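Side-chain contacts in ABC transporter ATP-binding protein (Sulfolobus tokodaii, PDB 2PJZ), which probably binds and hydrolyses ATP as the nucleotide-binding subunit of an ABC transporter, perhaps one that carries cobalt: residues L47-G52 with G58-N63; S41-L46 with L152-E157. All coordinates share one frame; numbering follows the deposited sequence.

Contact 1: L47-G52 with G58-N63; sequences LRAISG and GNIFIN
The CD1 methyl of Ile60 comes up against the last turn of the helix where Ala49 and Ile50 follow one another, 3.9 Å from Ala49 CB and equally near the backbone N of Ile50. A methyl can sit this close to peptide atoms already bonded within a helix, and the small alanine leaves room for it. Beside it the CG1 of Ile50 lies 4.2 Å from both CD1 and CG2 of Ile60, the two side chains crossing at about a right angle. In Ile60, CG1 stands opposite the carbonyl carbon (chi1 -59°) and chi2 is extended, which carries CD1 out from the strand to the helix surface. Two residues on, Ile62 faces the same way, and its CD1 lies 3.7 Å from Ile50 O. Beta-branched isoleucines suit such alternate positions of a strand. This is the seam between the P-loop helix 43-50 and the antiparallel beta subdomain of the ABC ATPase fold, to which strand 59-62 belongs. Val7 and Leu4 of the neighbouring strand 2-11 add to the apolar layer, touching Ile60 and Ile50 respectively, while Ile179 of strand 177-182, in the mixed sheet, reaches Ile50 too. Farther out the helix is closed off by Ser51, whose N and OG approach Leu47 O from opposite faces of its carbonyl plane, OG at 2.8 Å. Gly52 follows with positive phi in a Schellman motif, its N donating to Ala49 O at 3.1 Å, a backbone shape in which a side chain would collide with the preceding carbonyl oxygen.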
loop_
_atom_site.group_PDB
_atom_site.type_symbol
_atom_site.label_atom_id
_atom_site.label_comp_id
_atom_site.label_asym_id
_atom_site.label_seq_id
_atom_site.Cartn_x
_atom_site.Cartn_y
_atom_site.Cartn_z
ATOM N N LEU A 47 1.676 -5.863 4.449
ATOM C CA LEU A 47 2.896 -5.338 3.863
ATOM C C LEU A 47 4.129 -5.663 4.680
ATOM O O LEU A 47 5.192 -5.934 4.117
ATOM C CB LEU A 47 2.764 -3.818 3.716
ATOM C CG LEU A 47 3.160 -3.160 2.402
ATOM C CD1 LEU A 47 2.779 -3.947 1.084
ATOM C CD2 LEU A 47 2.518 -1.763 2.392
ATOM N N ARG A 48 4.009 -5.624 6.009
ATOM C CA ARG A 48 5.143 -5.966 6.858
ATOM C C ARG A 48 5.562 -7.435 6.621
ATOM O O ARG A 48 6.745 -7.729 6.502
ATOM C CB ARG A 48 4.826 -5.666 8.339
ATOM C CG ARG A 48 4.913 -4.161 8.699
ATOM C CD ARG A 48 4.385 -3.847 10.110
ATOM N NE ARG A 48 5.277 -4.330 11.157
ATOM C CZ ARG A 48 4.930 -4.553 12.424
ATOM N NH1 ARG A 48 3.685 -4.357 12.844
ATOM N NH2 ARG A 48 5.844 -4.978 13.281
ATOM N N ALA A 49 4.595 -8.344 6.549
ATOM C CA ALA A 49 4.881 -9.751 6.253
ATOM C C ALA A 49 5.581 -9.917 4.889
ATOM O O ALA A 49 6.595 -10.623 4.775
ATOM C CB ALA A 49 3.620 -10.576 6.309
ATOM N N ILE A 50 5.042 -9.277 3.858
ATOM C CA ILE A 50 5.657 -9.346 2.509
ATOM C C ILE A 50 7.099 -8.811 2.538
ATOM O O ILE A 50 7.987 -9.345 1.857
ATOM C CB ILE A 50 4.786 -8.538 1.467
ATOM C CG1 ILE A 50 3.394 -9.182 1.300
ATOM C CG2 ILE A 50 5.528 -8.402 0.133
ATOM C CD1 ILE A 50 2.376 -8.246 0.535
ATOM N N SER A 51 7.345 -7.790 3.365
ATOM C CA SER A 51 8.676 -7.151 3.471
ATOM C C SER A 51 9.651 -7.843 4.407
ATOM O O SER A 51 10.790 -7.361 4.608
ATOM C CB SER A 51 8.549 -5.679 3.864
ATOM O OG SER A 51 7.609 -5.037 3.038
ATOM N N GLY A 52 9.242 -8.985 4.968
ATOM C CA GLY A 52 10.177 -9.796 5.753
ATOM C C GLY A 52 10.263 -9.312 7.207
ATOM O O GLY A 52 11.229 -9.589 7.907
ATOM N N GLY A 58 1.413 -19.750 6.061
ATOM C CA GLY A 58 1.390 -19.842 4.587
ATOM C C GLY A 58 2.714 -19.349 4.001
ATOM O O GLY A 58 3.756 -19.309 4.688
ATOM N N ASN A 59 2.680 -18.955 2.735
ATOM C CA ASN A 59 3.909 -18.667 1.988
ATOM C C ASN A 59 3.745 -17.428 1.175
ATOM O O ASN A 59 2.654 -17.131 0.694
ATOM C CB ASN A 59 4.247 -19.876 1.098
ATOM C CG ASN A 59 4.694 -21.068 1.939
ATOM O OD1 ASN A 59 3.910 -22.013 2.182
ATOM N ND2 ASN A 59 5.847 -20.942 2.535
ATOM N N ILE A 60 4.828 -16.658 1.059
ATOM C CA ILE A 60 4.854 -15.452 0.227
ATOM C C ILE A 60 6.099 -15.574 -0.637
ATOM O O ILE A 60 7.224 -15.730 -0.105
ATOM C CB ILE A 60 4.952 -14.129 1.088
ATOM C CG1 ILE A 60 3.730 -14.026 2.056
ATOM C CG2 ILE A 60 5.060 -12.865 0.161
ATOM C CD1 ILE A 60 3.795 -12.915 3.144
ATOM N N PHE A 61 5.913 -15.477 -1.960
ATOM C CA PHE A 61 7.042 -15.596 -2.904
ATOM C C PHE A 61 7.257 -14.312 -3.677
ATOM O O PHE A 61 6.295 -13.768 -4.233
ATOM C CB PHE A 61 6.814 -16.748 -3.920
ATOM C CG PHE A 61 6.649 -18.112 -3.269
ATOM C CD1 PHE A 61 7.758 -18.952 -3.047
ATOM C CD2 PHE A 61 5.409 -18.522 -2.854
ATOM C CE1 PHE A 61 7.600 -20.229 -2.441
ATOM C CE2 PHE A 61 5.217 -19.804 -2.272
ATOM C CZ PHE A 61 6.336 -20.642 -2.032
ATOM N N ILE A 62 8.492 -13.824 -3.701
ATOM C CA ILE A 62 8.849 -12.678 -4.537
ATOM C C ILE A 62 9.819 -13.205 -5.593
ATOM O O ILE A 62 10.895 -13.670 -5.263
ATOM C CB ILE A 62 9.504 -11.549 -3.700
ATOM C CG1 ILE A 62 8.537 -11.087 -2.560
ATOM C CG2 ILE A 62 9.904 -10.352 -4.570
ATOM C CD1 ILE A 62 9.203 -10.084 -1.608
ATOM N N ASN A 63 9.385 -13.191 -6.845
ATOM C CA ASN A 63 10.171 -13.800 -7.938
ATOM C C ASN A 63 10.629 -15.210 -7.574
ATOM O O ASN A 63 11.801 -15.587 -7.787
ATOM C CB ASN A 63 11.305 -12.859 -8.398
ATOM C CG ASN A 63 10.760 -11.664 -9.172
ATOM O OD1 ASN A 63 9.663 -11.725 -9.734
ATOM N ND2 ASN A 63 11.512 -10.571 -9.199
#

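Contact 2: S41-L46 with L152-E157; sequences SGKTTL and LDEPFE. With SO4 (sulfate ion), chain C.
Thr44 and Asp153 meet almost at a right angle, the methyl CG2 of Thr44 resting 3.5 Å from Asp153 OD2. Thr44 OG1 lies between Asp153 OD1 and sulfate O2, 2.9 Å from each. The torsion of Thr44 matters here: with OG1 turned to the backbone N side (chi1 -63°), hydroxyl and amide face the same anion, and Thr44 N donates to O2 as well. The carboxylate of Asp153 projects from the end of strand 149-153 toward the helix. The segments correspond to the Walker A loop, or P-loop, and apparently the Walker B strand end of an ABC ATPase; the sulfate, probably from the crystallisation liquor, occupies a site consistent with that of a nucleotide phosphate. Lys43 bends at chi3 and chi4 to curl round sulfate O3, which its NZ grips at 2.7 Å, while its own backbone N donates to the same oxygen at 3.0 Å. Lys43 NZ also donates to Gly37 O in the loop. Gly42 N gives a bond of 3.0 Å to O1, and Gly40 N adds another to the ion; at the backbone angles of Gly42 a side chain would be jammed against the carbonyl oxygen of Ser41, which calls for glycine. With a methionine in place of Lys43, sulfate O3 would probably lose its charged partner and Gly37 O the ammonium donor that now ties loop and anion together. Glu154 lies across Lys43 at about a right angle, the two charges near each other but beyond a salt bridge, and its carboxylate is held chiefly through OE1, bonded to Thr182 OG1.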
loop_
_atom_site.group_PDB
_atom_site.type_symbol
_atom_site.label_atom_id
_atom_site.label_comp_id
_atom_site.label_asym_id
_atom_site.label_seq_id
_atom_site.Cartn_x
_atom_site.Cartn_y
_atom_site.Cartn_z
ATOM N N SER A 41 -7.804 -2.969 9.376
ATOM C CA SER A 41 -8.163 -4.163 8.634
ATOM C C SER A 41 -6.969 -5.156 8.485
ATOM O O SER A 41 -7.168 -6.301 8.118
ATOM C CB SER A 41 -8.719 -3.811 7.249
ATOM O OG SER A 41 -7.771 -3.037 6.529
ATOM N N GLY A 42 -5.755 -4.700 8.757
ATOM C CA GLY A 42 -4.581 -5.547 8.622
ATOM C C GLY A 42 -3.713 -5.231 7.399
ATOM O O GLY A 42 -2.763 -5.978 7.133
ATOM N N LYS A 43 -4.010 -4.126 6.679
ATOM C CA LYS A 43 -3.279 -3.790 5.434
ATOM C C LYS A 43 -1.784 -3.641 5.681
ATOM O O LYS A 43 -0.980 -4.225 4.952
ATOM C CB LYS A 43 -3.800 -2.481 4.778
ATOM C CG LYS A 43 -5.253 -2.416 4.524
ATOM C CD LYS A 43 -5.652 -1.065 3.862
ATOM C CE LYS A 43 -5.076 0.159 4.568
ATOM N NZ LYS A 43 -5.725 0.392 5.892
ATOM N N THR A 44 -1.414 -2.872 6.707
ATOM C CA THR A 44 -0.038 -2.568 6.984
ATOM C C THR A 44 0.685 -3.840 7.457
ATOM O O THR A 44 1.830 -4.082 7.076
ATOM C CB THR A 44 0.122 -1.433 8.032
ATOM O OG1 THR A 44 -0.430 -0.234 7.505
ATOM C CG2 THR A 44 1.611 -1.199 8.386
ATOM N N THR A 45 -0.010 -4.640 8.267
ATOM C CA THR A 45 0.515 -5.923 8.721
ATOM C C THR A 45 0.831 -6.836 7.529
ATOM O O THR A 45 1.845 -7.517 7.522
ATOM C CB THR A 45 -0.447 -6.621 9.714
ATOM O OG1 THR A 45 -0.548 -5.796 10.883
ATOM C CG2 THR A 45 0.110 -7.947 10.137
ATOM N N LEU A 46 -0.030 -6.835 6.528
ATOM C CA LEU A 46 0.223 -7.623 5.307
ATOM C C LEU A 46 1.499 -7.175 4.590
ATOM O O LEU A 46 2.342 -7.996 4.221
ATOM C CB LEU A 46 -0.986 -7.516 4.379
ATOM C CG LEU A 46 -1.517 -8.669 3.531
ATOM C CD1 LEU A 46 -1.598 -9.957 4.313
ATOM C CD2 LEU A 46 -2.943 -8.258 3.076
ATOM N N LEU A 152 4.261 -0.190 -0.725
ATOM C CA LEU A 152 4.120 1.157 -0.211
ATOM C C LEU A 152 2.958 1.257 0.771
ATOM O O LEU A 152 1.826 0.944 0.435
ATOM C CB LEU A 152 3.984 2.161 -1.348
ATOM C CG LEU A 152 5.175 2.263 -2.280
ATOM C CD1 LEU A 152 4.836 3.184 -3.459
ATOM C CD2 LEU A 152 6.415 2.778 -1.517
ATOM N N ASP A 153 3.270 1.658 1.996
ATOM C CA ASP A 153 2.233 1.867 3.019
ATOM C C ASP A 153 1.799 3.353 3.068
ATOM O O ASP A 153 2.625 4.253 3.266
ATOM C CB ASP A 153 2.764 1.435 4.376
ATOM C CG ASP A 153 1.697 1.480 5.468
ATOM O OD1 ASP A 153 0.509 1.238 5.175
ATOM O OD2 ASP A 153 2.069 1.783 6.603
ATOM N N GLU A 154 0.507 3.593 2.906
ATOM C CA GLU A 154 -0.102 4.932 3.138
ATOM C C GLU A 154 0.784 6.096 2.724
ATOM O O GLU A 154 1.119 6.950 3.575
ATOM C CB GLU A 154 -0.471 5.101 4.623
ATOM C CG GLU A 154 -1.558 4.168 5.074
ATOM C CD GLU A 154 -2.950 4.610 4.624
ATOM O OE1 GLU A 154 -3.086 5.548 3.793
ATOM O OE2 GLU A 154 -3.902 3.976 5.112
ATOM N N PRO A 155 1.179 6.159 1.437
ATOM C CA PRO A 155 2.185 7.165 1.081
ATOM C C PRO A 155 1.640 8.612 1.090
ATOM O O PRO A 155 2.410 9.542 0.941
ATOM C CB PRO A 155 2.610 6.762 -0.336
ATOM C CG PRO A 155 1.436 6.006 -0.899
ATOM C CD PRO A 155 0.763 5.331 0.277
ATOM N N PHE A 156 0.337 8.772 1.308
ATOM C CA PHE A 156 -0.313 10.082 1.149
ATOM C C PHE A 156 -0.850 10.626 2.462
ATOM O O PHE A 156 -1.318 11.770 2.522
ATOM C CB PHE A 156 -1.479 9.995 0.162
ATOM C CG PHE A 156 -1.153 9.281 -1.124
ATOM C CD1 PHE A 156 -0.327 9.863 -2.072
ATOM C CD2 PHE A 156 -1.720 8.034 -1.397
ATOM C CE1 PHE A 156 -0.040 9.213 -3.271
ATOM C CE2 PHE A 156 -1.447 7.377 -2.590
ATOM C CZ PHE A 156 -0.604 7.969 -3.526
ATOM N N GLU A 157 -0.791 9.820 3.512
ATOM C CA GLU A 157 -1.403 10.209 4.773
ATOM C C GLU A 157 -0.575 11.305 5.433
ATOM O O GLU A 157 0.642 11.229 5.454
ATOM C CB GLU A 157 -1.596 8.989 5.670
ATOM C CG GLU A 157 -2.372 9.274 6.933
ATOM C CD GLU A 157 -3.020 8.035 7.538
ATOM O OE1 GLU A 157 -2.603 6.896 7.228
ATOM O OE2 GLU A 157 -3.963 8.210 8.340
HETATM S S SO4 C . -4.462 -1.199 8.752
HETATM O O1 SO4 C . -4.354 -2.242 9.806
HETATM O O2 SO4 C . -3.112 -0.941 8.224
HETATM O O3 SO4 C . -5.307 -1.609 7.644
HETATM O O4 SO4 C . -4.912 0.054 9.316
#

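Overall arrangement
Helix 43-50 runs through both contacts: its first turn and the loop before it, 41-46, serve contact 2, and its last turn and the residues that close it, 47-52, serve contact 1. The centres of the two contacts lie about 15 Å apart, yet the contacts touch where Leu47 CD2 packs 3.4 Å from Leu152 O. Along the chain the order is 41-46, 47-52, 58-63 and, much later, 152-157, so the local contact 1 falls within the long-range span of contact 2. The helix is thus packed between the antiparallel sheet containing strand 59-62 and the mixed sheet containing strand 149-153, touching both along its length, with its N-terminal end at the probable phosphate site.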